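Local coordinates for protein L-amino acid deaminase (Proteus vulgaris, PDB 5I39) that probably catalyses the FAD-dependent oxidative deamination of L-amino acids as a membrane-associated flavoenzyme, at residues 316-321 and 341-346; 78-83 and 274-279; 281-286 and 329-334. All coordinates share one frame; numbering follows the deposited sequence. Where two conformers were deposited one is given.

Overall arrangement
Contacts 1 and 3 both join helix 318-331 to the large mixed sheet, contact 1 near the start of the helix and contact 3 at its end, with centres about 16 Å apart. Contact 2 holds the flavin-binding residues Y80, G81 and Q82, and G346 of contact 1 also touches FAD. R78 links these two, its NH2 bonding S345 O at 2.7 Å and its O accepting from W344 NE1. Contact 2 uses strand 276-279 and contact 3 its antiparallel neighbour 283-287, centres about 12 Å apart; V277 N pairs with F285 O at 2.9 Å, and R286 NH2 bonds Y80 O. Contact 3 is more remote from the cofactor than contact 2, the F285 side chain being about 12 Å from FAD.

Contact 1. Residues 316-321 and 341-346; sequences PDLPEL and IDQWSG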
# COMPACT_ATOMS: atom_id res chain seq x y z
N PRO A 316 17.03 9.62 -6.71
CA PRO A 316 17.45 10.43 -7.86
C PRO A 316 17.60 11.90 -7.48
O PRO A 316 16.79 12.43 -6.70
CB PRO A 316 16.30 10.24 -8.86
CG PRO A 316 15.14 9.82 -8.04
CD PRO A 316 15.70 9.02 -6.91
N ASP A 317 18.64 12.54 -8.00
CA ASP A 317 18.87 13.98 -7.75
C ASP A 317 17.92 14.82 -8.61
O ASP A 317 17.17 14.28 -9.44
CB ASP A 317 20.35 14.38 -7.94
CG ASP A 317 20.92 14.05 -9.32
OD1 ASP A 317 20.16 13.90 -10.30
OD2 ASP A 317 22.16 13.96 -9.43
N LEU A 318 17.92 16.13 -8.40
CA LEU A 318 17.04 17.04 -9.13
C LEU A 318 17.23 17.01 -10.66
O LEU A 318 16.23 17.01 -11.39
CB LEU A 318 17.13 18.47 -8.59
CG LEU A 318 16.65 18.68 -7.15
CD1 LEU A 318 16.97 20.10 -6.70
CD2 LEU A 318 15.16 18.40 -6.98
N PRO A 319 18.49 16.97 -11.15
CA PRO A 319 18.69 16.75 -12.59
C PRO A 319 18.06 15.47 -13.14
O PRO A 319 17.44 15.51 -14.20
CB PRO A 319 20.22 16.69 -12.72
CG PRO A 319 20.71 17.56 -11.62
CD PRO A 319 19.74 17.40 -10.48
N GLU A 320 18.21 14.35 -12.42
CA GLU A 320 17.60 13.08 -12.86
C GLU A 320 16.07 13.16 -12.87
O GLU A 320 15.43 12.66 -13.79
CB GLU A 320 18.05 11.89 -12.01
CG GLU A 320 17.60 10.55 -12.61
CD GLU A 320 18.02 9.33 -11.81
OE1 GLU A 320 18.84 9.44 -10.88
OE2 GLU A 320 17.51 8.23 -12.12
N LEU A 321 15.48 13.78 -11.84
CA LEU A 321 14.02 13.93 -11.77
C LEU A 321 13.47 14.76 -12.94
O LEU A 321 12.47 14.40 -13.55
CB LEU A 321 13.60 14.52 -10.43
CG LEU A 321 13.75 13.55 -9.25
CD1 LEU A 321 13.86 14.29 -7.93
CD2 LEU A 321 12.61 12.55 -9.22
N ILE A 341 3.16 19.36 -10.58
CA ILE A 341 2.31 19.73 -9.45
C ILE A 341 3.07 19.51 -8.14
O ILE A 341 3.01 20.33 -7.24
CB ILE A 341 0.98 18.94 -9.46
CG1 ILE A 341 0.16 19.33 -10.70
CG2 ILE A 341 0.17 19.21 -8.19
CD1 ILE A 341 -0.98 18.38 -11.01
N ASP A 342 3.76 18.38 -8.04
CA ASP A 342 4.50 18.04 -6.84
C ASP A 342 5.55 16.98 -7.12
O ASP A 342 5.49 16.27 -8.12
CB ASP A 342 3.54 17.55 -5.74
CG ASP A 342 3.98 17.95 -4.34
OD1 ASP A 342 5.19 18.15 -4.10
OD2 ASP A 342 3.10 18.06 -3.46
N GLN A 343 6.50 16.90 -6.20
CA GLN A 343 7.63 16.00 -6.29
C GLN A 343 8.06 15.71 -4.85
O GLN A 343 8.25 16.63 -4.07
CB GLN A 343 8.74 16.71 -7.06
CG GLN A 343 10.03 15.93 -7.28
CD GLN A 343 10.84 16.52 -8.42
OE1 GLN A 343 10.52 16.29 -9.58
NE2 GLN A 343 11.88 17.29 -8.10
N TRP A 344 8.16 14.43 -4.50
CA TRP A 344 8.46 14.04 -3.13
C TRP A 344 9.14 12.68 -3.11
O TRP A 344 9.34 12.06 -4.16
CB TRP A 344 7.16 14.01 -2.30
CG TRP A 344 6.21 12.91 -2.67
CD1 TRP A 344 6.09 11.70 -2.06
CD2 TRP A 344 5.25 12.92 -3.74
NE1 TRP A 344 5.12 10.95 -2.68
CE2 TRP A 344 4.57 11.68 -3.70
CE3 TRP A 344 4.89 13.86 -4.71
CZ2 TRP A 344 3.57 11.35 -4.61
CZ3 TRP A 344 3.88 13.53 -5.63
CH2 TRP A 344 3.23 12.28 -5.56
N SER A 345 9.51 12.25 -1.92
CA SER A 345 10.16 10.96 -1.69
C SER A 345 9.52 10.24 -0.51
O SER A 345 8.98 10.89 0.39
CB SER A 345 11.65 11.15 -1.42
OG SER A 345 12.28 11.70 -2.55
N GLY A 346 9.61 8.92 -0.50
CA GLY A 346 9.08 8.12 0.59
C GLY A 346 10.06 7.06 1.03
O GLY A 346 10.83 6.54 0.23
O HOH W 1 13.81 18.24 -10.40
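L321, in the first turn of helix 318-331, passes strand 340-350 with its CA 8.7 Å from that of Q343, the nearest pair of CA atoms between 316-321 and 341-346. This is a helix N-terminus laid against a strand of the large mixed sheet in an FAD-dependent oxidoreductase fold, and one glutamine from the strand makes the contact. With CG anti to its backbone N (chi1 -180°) and an extended chain beyond, Q343 sends its amide toward the helix, where two leucines meet it. L321 CD1 and L318 CD2 both approach Q343 NE2, each at 3.6 Å, while L321 CB lies beside Q343 OE1 at 3.7 Å. The amide thus lies between a buried leucine, L321, and one on the surface, L318.

The polar ends of this amide are met by other partners. OE1 accepts from Q264 NE2 on the adjacent strand 257-266, and the same Q264 nitrogen donates to L321 O, tying helix and both strands together. Q343 NE2 donates to a water at 3.1 Å, which in turn donates a hydrogen bond to L318 O, so a single water bridges helix and strand where no direct hydrogen bond does.

Each segment also has its own side-chain to backbone bond. D317 is the N-cap, its OD1 accepting from E320 N at 2.9 Å nearly along the C-O direction, which satisfies an amide of the first turn. In the strand, a classic beta bulge sets I341 and D342 together opposite L265 of strand 257-266, and D342 OD2 receives the backbone amides of E14 and R16 near the N-terminus of the model. The other oxygen, D342 OD1, turns its anti side to Q343 N at 2.8 Å.

Contact 2. Residues 78-83 and 274-279; sequences RFYGQA and GGNVAL. With FAD (flavin-adenine dinucleotide), chain B.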
# COMPACT_ATOMS: atom_id res chain seq x y z
N ARG A 78 2.06 8.66 0.38
CA ARG A 78 3.24 9.01 -0.42
C ARG A 78 3.53 8.03 -1.56
O ARG A 78 4.56 8.12 -2.23
CB ARG A 78 4.47 9.14 0.50
CG ARG A 78 4.31 10.21 1.56
CD ARG A 78 5.48 10.29 2.53
NE ARG A 78 6.58 11.10 2.00
CZ ARG A 78 6.58 12.43 1.90
NH1 ARG A 78 5.53 13.16 2.28
NH2 ARG A 78 7.65 13.05 1.40
N PHE A 79 2.59 7.13 -1.81
CA PHE A 79 2.81 6.00 -2.71
C PHE A 79 2.58 6.36 -4.18
O PHE A 79 2.00 7.39 -4.51
CB PHE A 79 1.94 4.82 -2.26
CG PHE A 79 0.48 5.14 -2.16
CD1 PHE A 79 -0.30 5.19 -3.29
CD2 PHE A 79 -0.12 5.39 -0.93
CE1 PHE A 79 -1.65 5.49 -3.22
CE2 PHE A 79 -1.47 5.69 -0.84
CZ PHE A 79 -2.24 5.72 -1.99
N TYR A 80 3.02 5.48 -5.07
CA TYR A 80 2.89 5.66 -6.52
C TYR A 80 1.44 5.47 -6.96
O TYR A 80 0.93 6.26 -7.75
CB TYR A 80 3.80 4.71 -7.28
CG TYR A 80 3.65 4.73 -8.79
CD1 TYR A 80 3.59 5.93 -9.50
CD2 TYR A 80 3.58 3.54 -9.51
CE1 TYR A 80 3.46 5.93 -10.89
CE2 TYR A 80 3.46 3.53 -10.89
CZ TYR A 80 3.40 4.74 -11.58
OH TYR A 80 3.29 4.76 -12.94
N GLY A 81 0.82 4.40 -6.47
CA GLY A 81 -0.63 4.21 -6.58
C GLY A 81 -1.15 3.11 -7.45
O GLY A 81 -2.28 3.20 -7.92
N GLN A 82 -0.37 2.05 -7.65
CA GLN A 82 -0.84 0.91 -8.43
C GLN A 82 -1.08 -0.31 -7.54
O GLN A 82 -0.32 -0.58 -6.61
CB GLN A 82 0.12 0.58 -9.57
CG GLN A 82 1.51 0.09 -9.17
CD GLN A 82 2.44 -0.05 -10.36
OE1 GLN A 82 1.99 -0.18 -11.51
NE2 GLN A 82 3.74 -0.04 -10.11
N ALA A 83 -2.16 -1.02 -7.85
CA ALA A 83 -2.52 -2.26 -7.17
C ALA A 83 -2.39 -3.38 -8.19
O ALA A 83 -3.24 -3.53 -9.08
CB ALA A 83 -3.93 -2.19 -6.60
N GLY A 274 -4.19 7.77 -20.90
CA GLY A 274 -4.85 7.11 -19.78
C GLY A 274 -4.07 5.91 -19.30
O GLY A 274 -3.01 5.57 -19.83
N GLY A 275 -4.61 5.27 -18.27
CA GLY A 275 -4.10 3.99 -17.81
C GLY A 275 -2.81 4.06 -17.02
O GLY A 275 -2.39 5.12 -16.54
N ASN A 276 -2.19 2.89 -16.91
CA ASN A 276 -0.95 2.67 -16.18
C ASN A 276 0.01 2.04 -17.19
O ASN A 276 -0.31 1.03 -17.81
CB ASN A 276 -1.24 1.73 -14.99
CG ASN A 276 -0.02 1.42 -14.15
OD1 ASN A 276 1.12 1.62 -14.56
ND2 ASN A 276 -0.26 0.90 -12.95
N VAL A 277 1.17 2.68 -17.37
CA VAL A 277 2.13 2.30 -18.40
C VAL A 277 3.51 2.15 -17.78
O VAL A 277 3.91 2.96 -16.95
CB VAL A 277 2.14 3.36 -19.52
CG1 VAL A 277 3.29 3.14 -20.50
CG2 VAL A 277 0.82 3.35 -20.27
N ALA A 278 4.22 1.10 -18.20
CA ALA A 278 5.59 0.83 -17.77
C ALA A 278 6.39 0.39 -18.99
O ALA A 278 6.06 -0.63 -19.61
CB ALA A 278 5.60 -0.25 -16.70
N LEU A 279 7.42 1.16 -19.33
CA LEU A 279 8.19 0.92 -20.55
C LEU A 279 9.68 0.86 -20.28
O LEU A 279 10.16 1.49 -19.32
CB LEU A 279 7.95 2.03 -21.58
CG LEU A 279 6.49 2.31 -21.95
CD1 LEU A 279 6.36 3.61 -22.72
CD2 LEU A 279 5.92 1.15 -22.74
PA FAD B . 2.74 3.94 7.28
O1A FAD B . 4.13 4.58 7.21
O2A FAD B . 1.73 4.54 6.31
O5B FAD B . 2.09 4.09 8.72
C5B FAD B . 2.75 3.69 9.91
C4B FAD B . 2.34 4.71 10.96
O4B FAD B . 2.85 4.28 12.24
C3B FAD B . 2.95 6.09 10.69
O3B FAD B . 1.90 7.04 10.50
C2B FAD B . 3.81 6.34 11.94
O2B FAD B . 3.86 7.72 12.33
C1B FAD B . 3.15 5.44 12.98
N9A FAD B . 4.01 5.03 14.09
C8A FAD B . 5.20 4.48 14.00
N7A FAD B . 5.69 4.15 15.22
C5A FAD B . 4.76 4.53 16.08
C6A FAD B . 4.61 4.50 17.53
N6A FAD B . 5.59 4.00 18.31
N1A FAD B . 3.47 4.98 18.07
C2A FAD B . 2.48 5.46 17.31
N3A FAD B . 2.55 5.54 15.98
C4A FAD B . 3.64 5.09 15.35
N1 FAD B . 2.13 0.13 -2.29
C2 FAD B . 1.28 -0.25 -3.25
O2 FAD B . 0.47 -1.15 -2.99
N3 FAD B . 1.31 0.34 -4.47
C4 FAD B . 2.18 1.29 -4.83
O4 FAD B . 2.14 1.79 -5.95
C4X FAD B . 3.16 1.75 -3.84
N5 FAD B . 4.12 2.68 -4.11
C5X FAD B . 4.86 3.18 -3.12
C6 FAD B . 5.69 4.28 -3.32
C7 FAD B . 6.42 4.85 -2.28
C7M FAD B . 7.28 6.08 -2.52
C8 FAD B . 6.34 4.28 -0.93
C8M FAD B . 7.08 4.88 0.24
C9 FAD B . 5.52 3.16 -0.73
C9A FAD B . 4.79 2.59 -1.76
N10 FAD B . 3.97 1.47 -1.56
C10 FAD B . 3.04 1.09 -2.53
C1' FAD B . 3.92 0.80 -0.28
C2' FAD B . 2.85 1.30 0.63
O2' FAD B . 2.79 2.72 0.54
C3' FAD B . 3.21 0.84 2.04
O3' FAD B . 3.51 -0.58 2.07
C4' FAD B . 2.12 1.09 3.05
O4' FAD B . 1.68 2.46 2.97
C5' FAD B . 2.63 0.80 4.45
O5' FAD B . 1.57 1.12 5.34
P FAD B . 1.87 1.14 6.93
O1P FAD B . 0.57 1.43 7.62
O2P FAD B . 2.68 -0.08 7.31
O3P FAD B . 2.94 2.36 7.08
O HOH W 2 3.69 2.29 -14.16
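Q82 and N276 meet amide to amide, their side chains crossing at about a right angle while the amide planes themselves are only 29° apart. N276 ND2 donates to Q82 OE1 at 2.9 Å along a fairly straight N-H (165°). The acceptor lies close to the N276 amide plane, but the donor is tilted from the Q82 carbonyl plane. Q82 CG sits between its backbone N and carbonyl carbon (chi1 65°), and the chain then runs extended, carrying the amide to strand 276-279; N276 ND2 also lies 3.4 Å from Q82 CB. Q82 OE1 also accepts from R121 NE on strand 117-123, its strongest polar partner, so two donors hold this oxygen.

The Y80 ring stands nearly perpendicular to the N276 amide and reaches it through water. Y80 OH donates a hydrogen bond to a water at 2.8 Å, and that water donates to N276 OD1 and to V277 O. Both ends of the N276 amide are thereby engaged by the loop and short strand of 78-83.

The backbone of the same segment grips the flavin. G81 N and Q82 N both donate to FAD O4, each at 3.0 Å, and FAD N3 donates to Q82 O at 2.8 Å. The two N-H groups on O4 would be expected to draw electron density from the isoalloxazine ring, and N276, with R121, probably helps to position Q82, as a second-shell residue behind the flavin.

Contact 3. Residues 281-286 and 329-334; sequences GGIFFR and KAEFPA. With EDO (1,2-ethanediol), chain G.
The rings of F285 and F332 form a T-shaped pair in which F285 supplies the edge and F332 the face. Their planes stand at 81° and their centroids are 5.1 Å apart. F285 CZ hangs 3.9 Å above one face of F332, displaced toward the rim, and F332 CE2 lies in plane at the F285 edge. The closest carbons are F285 CE2 and F332 CE2, 3.6 Å apart. F285 takes the rotamer with CG between backbone N and carbonyl carbon (chi1 61°), which directs its ring from the strand toward F332, where the chain turns out of helix 318-331. F285 makes another edge-to-face pair, with F335, three residues after F332.

Alongside the rings, I283 crosses E331 at about a right angle. I283 CD1 touches the aliphatic part of the glutamate, 3.7 Å from E331 CB and 3.8 Å from E331 CG. A bend at chi2 (54°) turns the E331 carboxylate off to T170 OG1 and W172 NE1, which bond one oxygen each. This buried acid thus offers carbon to the strand and satisfies its oxygens with other donors.

The two pairs join the C-terminal end of helix 318-331 to strand 283-287. I283 and F285 also lean on L328, one turn back in that helix. The neighbouring strand 276-279 extends the surface, L279 touching both E331 and F332 while V277 packs on F285, and A168, from a loop, covers E331 and F332 as well.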
# COMPACT_ATOMS: atom_id res chain seq x y z
N GLY A 281 13.53 1.99 -20.65
CA GLY A 281 14.02 3.36 -20.48
C GLY A 281 13.48 4.05 -19.25
O GLY A 281 13.61 5.27 -19.11
N GLY A 282 12.88 3.28 -18.34
CA GLY A 282 12.36 3.79 -17.08
C GLY A 282 11.21 4.77 -17.18
O GLY A 282 11.17 5.75 -16.45
N ILE A 283 10.26 4.49 -18.08
CA ILE A 283 9.11 5.36 -18.30
C ILE A 283 7.89 4.74 -17.62
O ILE A 283 7.40 3.68 -18.04
CB ILE A 283 8.85 5.60 -19.80
CG1 ILE A 283 10.10 6.19 -20.46
CG2 ILE A 283 7.65 6.53 -20.00
CD1 ILE A 283 10.09 6.19 -21.98
N PHE A 284 7.41 5.42 -16.58
CA PHE A 284 6.32 4.91 -15.74
C PHE A 284 5.33 6.02 -15.47
O PHE A 284 5.72 7.07 -14.96
CB PHE A 284 6.87 4.39 -14.40
CG PHE A 284 8.01 3.43 -14.55
CD1 PHE A 284 7.79 2.16 -15.05
CD2 PHE A 284 9.30 3.80 -14.20
CE1 PHE A 284 8.84 1.27 -15.20
CE2 PHE A 284 10.36 2.92 -14.36
CZ PHE A 284 10.12 1.64 -14.85
N PHE A 285 4.06 5.80 -15.80
CA PHE A 285 3.02 6.74 -15.40
C PHE A 285 1.69 6.06 -15.14
O PHE A 285 1.44 4.95 -15.61
CB PHE A 285 2.87 7.88 -16.42
CG PHE A 285 2.47 7.45 -17.80
CD1 PHE A 285 1.14 7.26 -18.13
CD2 PHE A 285 3.44 7.26 -18.78
CE1 PHE A 285 0.77 6.88 -19.41
CE2 PHE A 285 3.08 6.88 -20.07
CZ PHE A 285 1.74 6.70 -20.38
N ARG A 286 0.86 6.77 -14.39
CA ARG A 286 -0.45 6.27 -13.96
C ARG A 286 -1.42 7.44 -13.87
O ARG A 286 -1.17 8.39 -13.12
CB ARG A 286 -0.33 5.60 -12.59
CG ARG A 286 -1.68 5.17 -12.02
CD ARG A 286 -1.56 4.70 -10.59
NE ARG A 286 -1.13 5.75 -9.67
CZ ARG A 286 -1.92 6.69 -9.15
NH1 ARG A 286 -3.21 6.78 -9.45
NH2 ARG A 286 -1.38 7.56 -8.31
N LYS A 329 8.02 13.04 -21.68
CA LYS A 329 7.48 13.94 -22.70
C LYS A 329 7.97 13.60 -24.10
O LYS A 329 7.22 13.77 -25.07
CB LYS A 329 7.82 15.39 -22.35
CG LYS A 329 7.08 15.89 -21.12
CD LYS A 329 7.68 17.16 -20.57
CE LYS A 329 6.99 17.57 -19.28
NZ LYS A 329 7.58 18.78 -18.68
N ALA A 330 9.21 13.13 -24.22
CA ALA A 330 9.74 12.69 -25.52
C ALA A 330 8.99 11.45 -26.03
O ALA A 330 8.70 11.35 -27.22
CB ALA A 330 11.23 12.39 -25.42
N GLU A 331 8.67 10.53 -25.12
CA GLU A 331 7.95 9.31 -25.50
C GLU A 331 6.45 9.55 -25.71
O GLU A 331 5.85 8.93 -26.58
CB GLU A 331 8.18 8.21 -24.46
CG GLU A 331 7.56 6.86 -24.80
CD GLU A 331 7.97 6.32 -26.16
OE1 GLU A 331 9.12 6.54 -26.59
OE2 GLU A 331 7.12 5.66 -26.81
N PHE A 332 5.87 10.44 -24.90
CA PHE A 332 4.46 10.81 -25.01
C PHE A 332 4.34 12.34 -25.04
O PHE A 332 4.17 12.97 -24.00
CB PHE A 332 3.67 10.23 -23.83
CG PHE A 332 3.39 8.76 -23.96
CD1 PHE A 332 2.28 8.31 -24.66
CD2 PHE A 332 4.25 7.83 -23.39
CE1 PHE A 332 2.03 6.95 -24.79
CE2 PHE A 332 4.00 6.47 -23.51
CZ PHE A 332 2.89 6.03 -24.22
N PRO A 333 4.43 12.93 -26.25
CA PRO A 333 4.31 14.39 -26.41
C PRO A 333 3.00 14.99 -25.90
O PRO A 333 2.93 16.20 -25.68
CB PRO A 333 4.46 14.59 -27.92
CG PRO A 333 5.27 13.43 -28.38
CD PRO A 333 4.82 12.28 -27.53
N ALA A 334 1.98 14.16 -25.68
CA ALA A 334 0.77 14.58 -24.95
C ALA A 334 1.07 15.26 -23.61
O ALA A 334 0.27 16.09 -23.17
CB ALA A 334 -0.15 13.39 -24.73
C1 EDO G . 10.95 18.94 -17.32
O1 EDO G . 10.24 18.27 -18.37
C2 EDO G . 10.81 20.45 -17.48
O2 EDO G . 9.43 20.86 -17.49